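Local coordinates for protein phosphoserine phosphatase (Homo sapiens, PDB 6HYY) that hydrolyses O-phosphoserine to L-serine and phosphate as a magnesium-dependent phosphatase of the haloacid dehalogenase-like family, at residues 12-17 / 102-107; 17-22 / 173-178; 42-47 / 59-64; 127-132 / 147-152. All blocks are in the same frame, centred on the assembly; numbering follows the deposited sequence.

Contacts 1 and 2 hold most of the active site: they share Val17, both touch the bound serine and the magnesium ion, and their centres lie about 8 Å apart. Cys14 O and Ile173 N, 2.9 Å apart, tie their strands together as neighbours in one sheet. Contact 4 lies on the other flank of strand 100-105, its centre about 12 Å from that of contact 1, where Gly107 O and Asn129 N approach to 2.8 Å. Contact 3 is the outlying helical one, about 20 Å from contact 1 between centres, and its Arg61 side chain still comes within about 6 Å of the serine. It meets contact 4 through Leu62 CD2 and Leu131 CD2, 3.8 Å apart.

Contact 1. Residues 12-17 / 102-107; sequences AVCFDV and FLISGG. With MG (magnesium ion), chain D; SER (serine), chain E.
The hydroxyl oxygen of the bound serine sits where Val17 and Ser105 come together, with Asp16, Val17 and Ser105 gathered round it. It donates to Asp16 OD1, and the serine OG to OD1 distance is 2.5 Å. Val17 N gives the same OG a weak bond, and Ser105 OG stands 3.0 Å from serine OG. Asp16 CG lies anti to the backbone N (chi1 170°); OD1 also has a salt bridge to Lys154, and OD2 binds the magnesium ion at 2.2 Å. This position at the end of the first strand fits the nucleophilic aspartate of the haloacid dehalogenase fold. Ser105 OG also accepts from Gly107 N at 2.9 Å, an ST turn at the corner where the chain leaves the strand, beside the ligand.

Behind the pocket the strands run parallel. Phe15 N meets Phe102 O in a nearly straight bond (174° at the hydrogen), and Ile104 N donates to Phe15 O. Cys14 CB rests 3.7 Å from Ile104 CD1, while Cys14 SG lies obliquely beside the Phe102 ring. Cys14, Phe102 and Ile104 face helix 153-165, and Leu103 and Val17 turn to helix 109-116. Strand 170-174 flanks strand 12-16 along the edge away from strand 100-105.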
loop_
_atom_site.group_PDB
_atom_site.type_symbol
_atom_site.label_atom_id
_atom_site.label_comp_id
_atom_site.label_asym_id
_atom_site.label_seq_id
_atom_site.Cartn_x
_atom_site.Cartn_y
_atom_site.Cartn_z
ATOM N N ALA A 12 -2.571 14.187 -7.752
ATOM C CA ALA A 12 -2.810 13.166 -6.744
ATOM C C ALA A 12 -1.740 12.093 -6.895
ATOM O O ALA A 12 -1.343 11.751 -8.011
ATOM C CB ALA A 12 -4.218 12.558 -6.841
ATOM N N VAL A 13 -1.249 11.581 -5.765
ATOM C CA VAL A 13 -0.282 10.491 -5.770
ATOM C C VAL A 13 -0.814 9.402 -4.860
ATOM O O VAL A 13 -1.166 9.671 -3.707
ATOM C CB VAL A 13 1.103 10.960 -5.296
ATOM C CG1 VAL A 13 2.035 9.742 -5.116
ATOM C CG2 VAL A 13 1.705 11.964 -6.253
ATOM N N CYS A 14 -0.901 8.186 -5.380
ATOM C CA CYS A 14 -1.340 7.032 -4.607
ATOM C C CYS A 14 -0.131 6.154 -4.343
ATOM O O CYS A 14 0.593 5.808 -5.277
ATOM C CB CYS A 14 -2.399 6.207 -5.331
ATOM S SG CYS A 14 -3.875 7.153 -5.757
ATOM N N PHE A 15 0.092 5.821 -3.078
ATOM C CA PHE A 15 1.187 4.953 -2.682
ATOM C C PHE A 15 0.650 3.590 -2.287
ATOM O O PHE A 15 -0.279 3.497 -1.476
ATOM C CB PHE A 15 1.932 5.513 -1.477
ATOM C CG PHE A 15 2.772 6.720 -1.747
ATOM C CD1 PHE A 15 4.096 6.600 -2.158
ATOM C CD2 PHE A 15 2.246 7.991 -1.555
ATOM C CE1 PHE A 15 4.877 7.714 -2.388
ATOM C CE2 PHE A 15 3.033 9.126 -1.762
ATOM C CZ PHE A 15 4.345 8.991 -2.204
ATOM N N ASP A 16 1.262 2.544 -2.834
ATOM C CA ASP A 16 1.206 1.220 -2.240
ATOM C C ASP A 16 1.801 1.268 -0.832
ATOM O O ASP A 16 2.757 2.003 -0.582
ATOM C CB ASP A 16 2.001 0.273 -3.151
ATOM C CG ASP A 16 2.230 -1.103 -2.547
ATOM O OD1 ASP A 16 1.254 -1.748 -2.155
ATOM O OD2 ASP A 16 3.393 -1.523 -2.513
ATOM N N VAL A 17 1.244 0.476 0.089
ATOM C CA VAL A 17 1.785 0.457 1.451
ATOM C C VAL A 17 2.884 -0.596 1.638
ATOM O O VAL A 17 4.050 -0.242 1.897
ATOM C CB VAL A 17 0.653 0.278 2.477
ATOM C CG1 VAL A 17 1.234 0.190 3.888
ATOM C CG2 VAL A 17 -0.343 1.433 2.369
ATOM N N PHE A 102 -2.746 9.490 -1.209
ATOM C CA PHE A 102 -3.598 8.375 -0.826
ATOM C C PHE A 102 -2.724 7.171 -0.539
ATOM O O PHE A 102 -1.634 7.051 -1.091
ATOM C CB PHE A 102 -4.621 7.995 -1.929
ATOM C CG PHE A 102 -5.567 9.111 -2.272
ATOM C CD1 PHE A 102 -5.208 10.066 -3.200
ATOM C CD2 PHE A 102 -6.804 9.194 -1.662
ATOM C CE1 PHE A 102 -6.078 11.124 -3.508
ATOM C CE2 PHE A 102 -7.671 10.263 -1.937
ATOM C CZ PHE A 102 -7.308 11.208 -2.878
ATOM N N LEU A 103 -3.220 6.294 0.331
ATOM C CA LEU A 103 -2.602 5.006 0.589
ATOM C C LEU A 103 -3.548 3.913 0.122
ATOM O O LEU A 103 -4.739 3.938 0.454
ATOM C CB LEU A 103 -2.292 4.835 2.079
ATOM C CG LEU A 103 -1.353 5.844 2.746
ATOM C CD1 LEU A 103 -1.062 5.389 4.191
ATOM C CD2 LEU A 103 -0.061 5.987 1.959
ATOM N N ILE A 104 -3.027 2.958 -0.645
ATOM C CA ILE A 104 -3.827 1.844 -1.148
ATOM C C ILE A 104 -3.139 0.550 -0.749
ATOM O O ILE A 104 -1.930 0.392 -0.958
ATOM C CB ILE A 104 -4.023 1.896 -2.680
ATOM C CG1 ILE A 104 -4.549 3.264 -3.103
ATOM C CG2 ILE A 104 -4.987 0.785 -3.112
ATOM C CD1 ILE A 104 -4.661 3.428 -4.613
ATOM N N SER A 105 -3.899 -0.369 -0.163
ATOM C CA SER A 105 -3.266 -1.581 0.333
ATOM C C SER A 105 -4.229 -2.758 0.295
ATOM O O SER A 105 -5.425 -2.609 0.543
ATOM C CB SER A 105 -2.768 -1.371 1.758
ATOM O OG SER A 105 -2.027 -2.510 2.166
ATOM N N GLY A 106 -3.680 -3.939 -0.003
ATOM C CA GLY A 106 -4.349 -5.201 0.264
ATOM C C GLY A 106 -4.268 -5.652 1.710
ATOM O O GLY A 106 -4.893 -6.654 2.075
ATOM N N GLY A 107 -3.504 -4.930 2.532
ATOM C CA GLY A 107 -3.517 -5.094 3.970
ATOM C C GLY A 107 -4.748 -4.472 4.597
ATOM O O GLY A 107 -5.781 -4.284 3.954
HETATM MG MG MG D . 3.707 -3.676 -2.269
HETATM N N SER E . -0.506 -5.944 0.597
HETATM C CA SER E . -0.799 -4.683 -0.075
HETATM C C SER E . -1.183 -4.942 -1.526
HETATM O O SER E . -0.608 -4.318 -2.411
HETATM C CB SER E . 0.395 -3.754 -0.040
HETATM O OG SER E . 0.048 -2.389 -0.010
HETATM O OXT SER E . -2.029 -5.779 -1.859
HETATM O O HOH W 1 2.258 -5.003 -1.735
HETATM O O HOH W 2 2.732 -4.258 -4.188
HETATM O O HOH W 3 4.902 -5.556 -2.001
#

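Contact 2. Residues 17-22 / 173-178; sequences VDSTVI and IGDGAT. With MG (magnesium ion), chain D; SER (serine), chain E; PO4 (phosphate ion), chain C.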
loop_
_atom_site.group_PDB
_atom_site.type_symbol
_atom_site.label_atom_id
_atom_site.label_comp_id
_atom_site.label_asym_id
_atom_site.label_seq_id
_atom_site.Cartn_x
_atom_site.Cartn_y
_atom_site.Cartn_z
ATOM N N VAL A 17 1.244 0.476 0.089
ATOM C CA VAL A 17 1.785 0.457 1.451
ATOM C C VAL A 17 2.884 -0.596 1.638
ATOM O O VAL A 17 4.050 -0.242 1.897
ATOM C CB VAL A 17 0.653 0.278 2.477
ATOM C CG1 VAL A 17 1.234 0.190 3.888
ATOM C CG2 VAL A 17 -0.343 1.433 2.369
ATOM N N ASP A 18 2.548 -1.889 1.511
ATOM C CA ASP A 18 3.516 -2.937 1.866
ATOM C C ASP A 18 4.735 -2.901 0.946
ATOM O O ASP A 18 4.614 -2.985 -0.281
ATOM C CB ASP A 18 2.921 -4.355 1.801
ATOM C CG ASP A 18 1.816 -4.621 2.829
ATOM O OD1 ASP A 18 1.723 -3.927 3.859
ATOM O OD2 ASP A 18 1.020 -5.563 2.595
ATOM N N SER A 19 5.918 -2.826 1.555
ATOM C CA SER A 19 7.225 -2.757 0.911
ATOM C C SER A 19 7.447 -1.470 0.133
ATOM O O SER A 19 8.490 -1.317 -0.502
ATOM C CB SER A 19 7.485 -3.965 0.005
ATOM O OG SER A 19 7.382 -5.149 0.774
ATOM N N THR A 20 6.520 -0.507 0.209
ATOM C CA THR A 20 6.727 0.804 -0.398
ATOM C C THR A 20 6.738 1.878 0.682
ATOM O O THR A 20 7.811 2.370 1.026
ATOM C CB THR A 20 5.670 1.077 -1.467
ATOM O OG1 THR A 20 5.847 0.110 -2.513
ATOM C CG2 THR A 20 5.863 2.439 -2.059
ATOM N N VAL A 21 5.592 2.216 1.263
ATOM C CA VAL A 21 5.558 3.200 2.350
ATOM C C VAL A 21 6.146 2.614 3.629
ATOM O O VAL A 21 6.780 3.329 4.420
ATOM C CB VAL A 21 4.111 3.676 2.570
ATOM C CG1 VAL A 21 3.997 4.518 3.848
ATOM C CG2 VAL A 21 3.664 4.495 1.384
ATOM N N ILE A 22 5.923 1.326 3.868
ATOM C CA ILE A 22 6.544 0.639 5.001
ATOM C C ILE A 22 7.507 -0.424 4.481
ATOM O O ILE A 22 7.428 -0.870 3.344
ATOM C CB ILE A 22 5.510 0.017 5.958
ATOM C CG1 ILE A 22 4.681 -1.056 5.234
ATOM C CG2 ILE A 22 4.637 1.118 6.600
ATOM C CD1 ILE A 22 3.643 -1.754 6.121
ATOM N N ILE A 173 2.501 4.836 -7.181
ATOM C CA ILE A 173 3.874 4.521 -6.768
ATOM C C ILE A 173 3.857 3.235 -5.971
ATOM O O ILE A 173 3.146 3.139 -4.968
ATOM C CB ILE A 173 4.491 5.657 -5.938
ATOM C CG1 ILE A 173 4.510 6.952 -6.763
ATOM C CG2 ILE A 173 5.912 5.244 -5.458
ATOM C CD1 ILE A 173 5.233 8.136 -6.111
ATOM N N GLY A 174 4.642 2.251 -6.410
ATOM C CA GLY A 174 4.668 0.988 -5.685
ATOM C C GLY A 174 5.757 0.075 -6.201
ATOM O O GLY A 174 6.421 0.357 -7.205
ATOM N N ASP A 175 5.950 -1.020 -5.470
ATOM C CA ASP A 175 7.062 -1.921 -5.736
ATOM C C ASP A 175 6.712 -3.100 -6.624
ATOM O O ASP A 175 7.628 -3.721 -7.177
ATOM C CB ASP A 175 7.623 -2.468 -4.415
ATOM C CG ASP A 175 6.641 -3.377 -3.701
ATOM O OD1 ASP A 175 5.533 -2.915 -3.388
ATOM O OD2 ASP A 175 6.966 -4.566 -3.448
ATOM N N GLY A 176 5.427 -3.422 -6.797
ATOM C CA GLY A 176 5.026 -4.706 -7.327
ATOM C C GLY A 176 4.287 -4.615 -8.653
ATOM O O GLY A 176 3.890 -3.540 -9.106
ATOM N N ALA A 177 4.097 -5.785 -9.266
ATOM C CA ALA A 177 3.403 -5.820 -10.549
ATOM C C ALA A 177 1.959 -5.338 -10.431
ATOM O O ALA A 177 1.448 -4.695 -11.362
ATOM C CB ALA A 177 3.465 -7.235 -11.132
ATOM N N THR A 178 1.291 -5.604 -9.301
ATOM C CA THR A 178 -0.076 -5.110 -9.139
ATOM C C THR A 178 -0.125 -3.588 -9.111
ATOM O O THR A 178 -1.130 -2.999 -9.514
ATOM C CB THR A 178 -0.733 -5.686 -7.885
ATOM O OG1 THR A 178 -0.075 -5.198 -6.703
ATOM C CG2 THR A 178 -0.697 -7.206 -7.922
HETATM MG MG MG D . 3.707 -3.676 -2.269
HETATM N N SER E . -0.506 -5.944 0.597
HETATM C CA SER E . -0.799 -4.683 -0.075
HETATM C C SER E . -1.183 -4.942 -1.526
HETATM O O SER E . -0.608 -4.318 -2.411
HETATM C CB SER E . 0.395 -3.754 -0.040
HETATM O OG SER E . 0.048 -2.389 -0.010
HETATM O OXT SER E . -2.029 -5.779 -1.859
HETATM P P PO4 C . 2.463 -7.583 -5.803
HETATM O O1 PO4 C . 2.349 -7.109 -4.378
HETATM O O2 PO4 C . 2.328 -6.418 -6.742
HETATM O O3 PO4 C . 3.797 -8.265 -6.000
HETATM O O4 PO4 C . 1.387 -8.608 -6.086
HETATM O O HOH W 3 4.902 -5.556 -2.001
HETATM O O HOH W 1 2.258 -5.003 -1.735
HETATM O O HOH W 2 2.732 -4.258 -4.188
#
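Asp18 and Asp175 meet through the magnesium ion, one from the single helical turn after the first strand, the turn known as the squiggle in the haloacid dehalogenase fold, the other from the loop after strand 170-174. Metal bonds come first. Asp18 offers its backbone O at 2.3 Å from the magnesium and Asp175 its OD1, also at 2.3 Å; Asp16 OD2 and three waters complete six ligands. The shared metal accounts for Asp18 O and Asp175 OD1 lying only 3.2 Å apart without a hydrogen bond. Asp175 CG stands between its backbone N and carbonyl carbon (chi1 67°), which carries OD1 to the metal, while OD2 takes a bond from a metal-bound water and a salt bridge from Arg198.

Packing is slight: Thr20 OG1, hydrogen-bonded to Asp16 OD2, lies 3.5 Å from Gly174 CA, and its methyl faces the carbonyl of Ile173.

Ligand bonds form the third group. Asp18 OD2 receives the serine N at 2.5 Å, and Asp18 N donates to the serine OG. With an alanine in place of Asp18, the serine amino group would probably lose its carboxylate partner and Gly26 N its acceptor. Thr178 N and OG1 both donate to phosphate O2.

Backbone bonds shape the turn itself: Val17 O takes Thr20 N and Ile22 N from opposite faces of its plane, at 3.0 and 3.1 Å respectively.

Contact 3. Residues 42-47 / 59-64; sequences EMTRRA and TERLAL
This is a surface contact between two antiparallel helices, 37-46 and 54-65, in which Met43 and Arg61 do most of the touching. The short axes run 176° apart in direction and 10.4 Å from each other, a spacing that long side chains bridge. Met43 and Arg61 slide past one another in opposite directions, Met43 CB lying 3.6 Å from Arg61 CG. Beyond CG the methionine reaches across: SD rests 3.6 Å from Leu64 CD1, and a bend at its last torsion (chi3 102°) sets the methyl CE 3.6 Å from Glu60 CB.

The pair belongs to the helices inserted after the first strand, consistent with the helical cap that covers the active site in this family; the side chain of Arg61 is about 6 Å from the bound serine. The bend of Arg61 at chi3 (-73°) turns its guanidinium so that NH1 donates to Thr44 OG1 at 3.0 Å, the oxygen close to the guanidinium plane. NE is held by Ala57 O of its own helix. Thr44 OG1 is also bonded to Asp28 OD1 and Val40 O, so the arginine joins an existing polar cluster. A leucine in place of Arg61 would probably leave Thr44 OG1 without its cross-helix donor and Ala57 O without the NE bond. Arg46 NH1 and Glu60 OE2 stay 4.1 Å apart, opposite charges with no N-H aimed at the oxygen.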
loop_
_atom_site.group_PDB
_atom_site.type_symbol
_atom_site.label_atom_id
_atom_site.label_comp_id
_atom_site.label_asym_id
_atom_site.label_seq_id
_atom_site.Cartn_x
_atom_site.Cartn_y
_atom_site.Cartn_z
ATOM N N GLU A 42 5.070 -17.300 2.944
ATOM C CA GLU A 42 5.136 -18.057 1.700
ATOM C C GLU A 42 3.898 -17.827 0.843
ATOM O O GLU A 42 4.007 -17.618 -0.372
ATOM C CB GLU A 42 5.315 -19.545 1.999
ATOM C CG GLU A 42 5.671 -20.375 0.776
ATOM C CD GLU A 42 6.765 -19.734 -0.067
ATOM O OE1 GLU A 42 6.586 -19.629 -1.301
ATOM O OE2 GLU A 42 7.803 -19.329 0.504
ATOM N N MET A 43 2.710 -17.854 1.453
ATOM C CA MET A 43 1.490 -17.603 0.689
ATOM C C MET A 43 1.477 -16.198 0.109
ATOM O O MET A 43 0.931 -15.977 -0.977
ATOM C CB MET A 43 0.261 -17.818 1.573
ATOM C CG MET A 43 0.147 -19.208 2.166
ATOM S SD MET A 43 -1.068 -19.278 3.500
ATOM C CE MET A 43 -2.453 -20.028 2.673
ATOM N N THR A 44 2.066 -15.236 0.815
ATOM C CA THR A 44 2.128 -13.873 0.301
ATOM C C THR A 44 2.992 -13.800 -0.952
ATOM O O THR A 44 2.615 -13.170 -1.950
ATOM C CB THR A 44 2.656 -12.943 1.390
ATOM O OG1 THR A 44 1.755 -12.979 2.507
ATOM C CG2 THR A 44 2.780 -11.518 0.871
ATOM N N ARG A 45 4.163 -14.439 -0.916
ATOM C CA ARG A 45 4.986 -14.544 -2.118
ATOM C C ARG A 45 4.233 -15.256 -3.230
ATOM O O ARG A 45 4.329 -14.876 -4.403
ATOM C CB ARG A 45 6.281 -15.289 -1.800
ATOM C CG ARG A 45 7.302 -14.470 -1.031
ATOM C CD ARG A 45 8.694 -15.076 -1.167
ATOM N NE ARG A 45 8.882 -16.222 -0.280
ATOM C CZ ARG A 45 9.005 -16.140 1.041
ATOM N NH1 ARG A 45 8.972 -14.961 1.654
ATOM N NH2 ARG A 45 9.171 -17.246 1.754
ATOM N N ARG A 46 3.467 -16.289 -2.871
ATOM C CA ARG A 46 2.714 -17.074 -3.844
ATOM C C ARG A 46 1.677 -16.233 -4.579
ATOM O O ARG A 46 1.404 -16.477 -5.761
ATOM C CB ARG A 46 2.052 -18.246 -3.114
ATOM C CG ARG A 46 1.244 -19.211 -3.960
ATOM C CD ARG A 46 0.727 -20.339 -3.071
ATOM N NE ARG A 46 -0.237 -21.201 -3.745
ATOM C CZ ARG A 46 -1.541 -20.953 -3.820
ATOM N NH1 ARG A 46 -2.047 -19.858 -3.266
ATOM N NH2 ARG A 46 -2.341 -21.804 -4.452
ATOM N N ALA A 47 1.099 -15.239 -3.911
ATOM C CA ALA A 47 0.027 -14.443 -4.492
ATOM C C ALA A 47 0.527 -13.257 -5.309
ATOM O O ALA A 47 -0.295 -12.549 -5.903
ATOM C CB ALA A 47 -0.917 -13.948 -3.389
ATOM N N THR A 59 -8.245 -14.902 2.046
ATOM C CA THR A 59 -9.033 -15.759 2.929
ATOM C C THR A 59 -8.173 -16.855 3.540
ATOM O O THR A 59 -8.232 -17.107 4.750
ATOM C CB THR A 59 -10.199 -16.371 2.151
ATOM O OG1 THR A 59 -11.010 -15.325 1.609
ATOM C CG2 THR A 59 -11.050 -17.244 3.064
ATOM N N GLU A 60 -7.341 -17.501 2.717
ATOM C CA GLU A 60 -6.538 -18.622 3.200
ATOM C C GLU A 60 -5.485 -18.179 4.208
ATOM O O GLU A 60 -5.216 -18.896 5.177
ATOM C CB GLU A 60 -5.880 -19.337 2.023
ATOM C CG GLU A 60 -6.862 -19.956 1.060
ATOM C CD GLU A 60 -6.215 -20.294 -0.266
ATOM O OE1 GLU A 60 -6.863 -20.967 -1.096
ATOM O OE2 GLU A 60 -5.054 -19.884 -0.474
ATOM N N ARG A 61 -4.859 -17.019 3.991
ATOM C CA ARG A 61 -3.869 -16.551 4.954
ATOM C C ARG A 61 -4.531 -16.187 6.274
ATOM O O ARG A 61 -4.031 -16.536 7.347
ATOM C CB ARG A 61 -3.102 -15.351 4.391
ATOM C CG ARG A 61 -2.017 -15.710 3.385
ATOM C CD ARG A 61 -1.412 -14.464 2.734
ATOM N NE ARG A 61 -2.317 -13.844 1.768
ATOM C CZ ARG A 61 -2.028 -12.736 1.086
ATOM N NH1 ARG A 61 -0.862 -12.131 1.270
ATOM N NH2 ARG A 61 -2.901 -12.225 0.228
ATOM N N LEU A 62 -5.672 -15.490 6.211
ATOM C CA LEU A 62 -6.374 -15.129 7.434
ATOM C C LEU A 62 -6.923 -16.360 8.148
ATOM O O LEU A 62 -7.003 -16.371 9.386
ATOM C CB LEU A 62 -7.487 -14.132 7.113
ATOM C CG LEU A 62 -6.967 -12.717 6.824
ATOM C CD1 LEU A 62 -8.072 -11.843 6.246
ATOM C CD2 LEU A 62 -6.382 -12.088 8.073
ATOM N N ALA A 63 -7.280 -17.405 7.398
ATOM C CA ALA A 63 -7.722 -18.643 8.032
ATOM C C ALA A 63 -6.616 -19.263 8.882
ATOM O O ALA A 63 -6.902 -19.878 9.916
ATOM C CB ALA A 63 -8.213 -19.631 6.971
ATOM N N LEU A 64 -5.353 -19.106 8.477
ATOM C CA LEU A 64 -4.251 -19.563 9.321
ATOM C C LEU A 64 -3.959 -18.599 10.465
ATOM O O LEU A 64 -3.554 -19.035 11.551
ATOM C CB LEU A 64 -2.983 -19.759 8.493
ATOM C CG LEU A 64 -3.027 -20.769 7.347
ATOM C CD1 LEU A 64 -1.677 -20.821 6.652
ATOM C CD2 LEU A 64 -3.437 -22.154 7.842
#

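Contact 4. Residues 127-132 / 147-152; sequences FANRLK and PTAESG
Asn129 and Thr148 lie alongside each other, their side chains running in opposite directions, and the amide nitrogen of the asparagine is firmly bonded. Its CG is anti to the carbonyl carbon (chi1 -73°), which swings the amide toward the turn at 147-149. There ND2 donates to Thr148 O at 3.1 Å. The acceptor lies close to the amide plane, yet seen from the threonine carbonyl the donor stands well above the plane, 65° out of it. The same ND2 is hydrogen-bonded to Gly106 O, its stronger partner, so the nitrogen spans two backbone carbonyls and the amide can hardly flip without losing both.

Strand 126-133 and the antiparallel strand 139-142 make a hairpin at one edge of the haloacid dehalogenase sheet, and the chain returns through the 3-10 turn at 147-149 toward helix 153-165. Thr148 is the residue of that turn whose side chain points toward the strand. OG1 stands between its own backbone N and carbonyl carbon (chi1 49°), a setting that brings it to 3.2 Å from Asn129 OD1, a weak bond whose proton is not settled, and equally close to Ala128 C. The methyl CG2, anti to the carbonyl carbon, is left to approach Phe127 O at 4.0 Å. Ala149 CB lies 3.5 Å from Asn129 OD1, a methyl against the amide oxygen. The Phe127 ring packs against Val157 and Leu161 of helix 153-165.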
loop_
_atom_site.group_PDB
_atom_site.type_symbol
_atom_site.label_atom_id
_atom_site.label_comp_id
_atom_site.label_asym_id
_atom_site.label_seq_id
_atom_site.Cartn_x
_atom_site.Cartn_y
_atom_site.Cartn_z
ATOM N N PHE A 127 -7.372 3.379 1.558
ATOM C CA PHE A 127 -8.168 2.320 0.958
ATOM C C PHE A 127 -7.469 1.009 1.263
ATOM O O PHE A 127 -6.334 0.794 0.826
ATOM C CB PHE A 127 -8.320 2.519 -0.554
ATOM C CG PHE A 127 -9.128 3.732 -0.938
ATOM C CD1 PHE A 127 -8.541 4.983 -0.995
ATOM C CD2 PHE A 127 -10.471 3.603 -1.262
ATOM C CE1 PHE A 127 -9.295 6.107 -1.361
ATOM C CE2 PHE A 127 -11.230 4.703 -1.637
ATOM C CZ PHE A 127 -10.644 5.955 -1.682
ATOM N N ALA A 128 -8.130 0.159 2.045
ATOM C CA ALA A 128 -7.522 -1.094 2.478
ATOM C C ALA A 128 -8.629 -2.054 2.883
ATOM O O ALA A 128 -9.804 -1.686 2.952
ATOM C CB ALA A 128 -6.536 -0.868 3.628
ATOM N N ASN A 129 -8.234 -3.296 3.154
ATOM C CA ASN A 129 -9.214 -4.278 3.586
ATOM C C ASN A 129 -9.586 -4.052 5.050
ATOM O O ASN A 129 -8.860 -3.415 5.811
ATOM C CB ASN A 129 -8.677 -5.679 3.336
ATOM C CG ASN A 129 -8.689 -6.003 1.874
ATOM O OD1 ASN A 129 -9.700 -5.770 1.207
ATOM N ND2 ASN A 129 -7.569 -6.462 1.343
ATOM N N ARG A 130 -10.773 -4.527 5.427
ATOM C CA ARG A 130 -11.327 -4.276 6.756
ATOM C C ARG A 130 -11.548 -5.617 7.436
ATOM O O ARG A 130 -12.377 -6.409 6.981
ATOM C CB ARG A 130 -12.641 -3.501 6.680
ATOM C CG ARG A 130 -12.538 -2.123 6.072
ATOM C CD ARG A 130 -13.856 -1.392 6.258
ATOM N NE ARG A 130 -13.952 -0.803 7.588
ATOM C CZ ARG A 130 -15.005 -0.123 8.032
ATOM N NH1 ARG A 130 -16.063 0.047 7.245
ATOM N NH2 ARG A 130 -14.991 0.393 9.256
ATOM N N LEU A 131 -10.801 -5.875 8.505
ATOM C CA LEU A 131 -11.030 -7.082 9.291
ATOM C C LEU A 131 -12.323 -6.964 10.097
ATOM O O LEU A 131 -12.724 -5.875 10.514
ATOM C CB LEU A 131 -9.856 -7.335 10.235
ATOM C CG LEU A 131 -8.515 -7.707 9.610
ATOM C CD1 LEU A 131 -7.430 -7.651 10.681
ATOM C CD2 LEU A 131 -8.572 -9.068 8.966
ATOM N N LYS A 132 -12.965 -8.109 10.324
ATOM C CA LYS A 132 -14.157 -8.210 11.154
ATOM C C LYS A 132 -13.843 -9.028 12.404
ATOM O O LYS A 132 -13.044 -9.967 12.363
ATOM C CB LYS A 132 -15.324 -8.856 10.390
ATOM C CG LYS A 132 -15.803 -8.070 9.162
ATOM C CD LYS A 132 -17.001 -8.737 8.487
ATOM C CE LYS A 132 -17.446 -7.972 7.245
ATOM N NZ LYS A 132 -18.677 -8.546 6.625
ATOM N N PRO A 147 -12.904 -2.731 -2.689
ATOM C CA PRO A 147 -12.182 -2.976 -3.946
ATOM C C PRO A 147 -10.844 -3.642 -3.722
ATOM O O PRO A 147 -10.421 -4.453 -4.552
ATOM C CB PRO A 147 -12.032 -1.574 -4.555
ATOM C CG PRO A 147 -12.253 -0.625 -3.428
ATOM C CD PRO A 147 -13.220 -1.306 -2.499
ATOM N N THR A 148 -10.189 -3.366 -2.591
ATOM C CA THR A 148 -8.909 -3.993 -2.297
ATOM C C THR A 148 -9.044 -5.467 -1.899
ATOM O O THR A 148 -8.023 -6.114 -1.661
ATOM C CB THR A 148 -8.187 -3.197 -1.202
ATOM O OG1 THR A 148 -9.089 -2.964 -0.111
ATOM C CG2 THR A 148 -7.755 -1.833 -1.761
ATOM N N ALA A 149 -10.254 -6.027 -1.846
ATOM C CA ALA A 149 -10.401 -7.451 -1.555
ATOM C C ALA A 149 -10.299 -8.324 -2.800
ATOM O O ALA A 149 -10.204 -9.551 -2.670
ATOM C CB ALA A 149 -11.741 -7.720 -0.855
ATOM N N GLU A 150 -10.312 -7.719 -3.987
ATOM C CA GLU A 150 -10.331 -8.405 -5.271
ATOM C C GLU A 150 -9.033 -8.160 -6.029
ATOM O O GLU A 150 -8.315 -7.190 -5.779
ATOM C CB GLU A 150 -11.511 -7.923 -6.129
ATOM C CG GLU A 150 -12.884 -8.035 -5.467
ATOM C CD GLU A 150 -13.772 -6.814 -5.713
ATOM O OE1 GLU A 150 -14.413 -6.347 -4.744
ATOM O OE2 GLU A 150 -13.840 -6.324 -6.865
ATOM N N SER A 151 -8.738 -9.054 -6.973
ATOM C CA SER A 151 -7.670 -8.791 -7.930
ATOM C C SER A 151 -8.004 -7.552 -8.753
ATOM O O SER A 151 -9.168 -7.295 -9.076
ATOM C CB SER A 151 -7.461 -9.997 -8.851
ATOM O OG SER A 151 -6.676 -10.994 -8.216
ATOM N N GLY A 152 -6.977 -6.774 -9.086
ATOM C CA GLY A 152 -7.188 -5.509 -9.748
ATOM C C GLY A 152 -7.722 -4.415 -8.858
ATOM O O GLY A 152 -8.151 -3.376 -9.370
#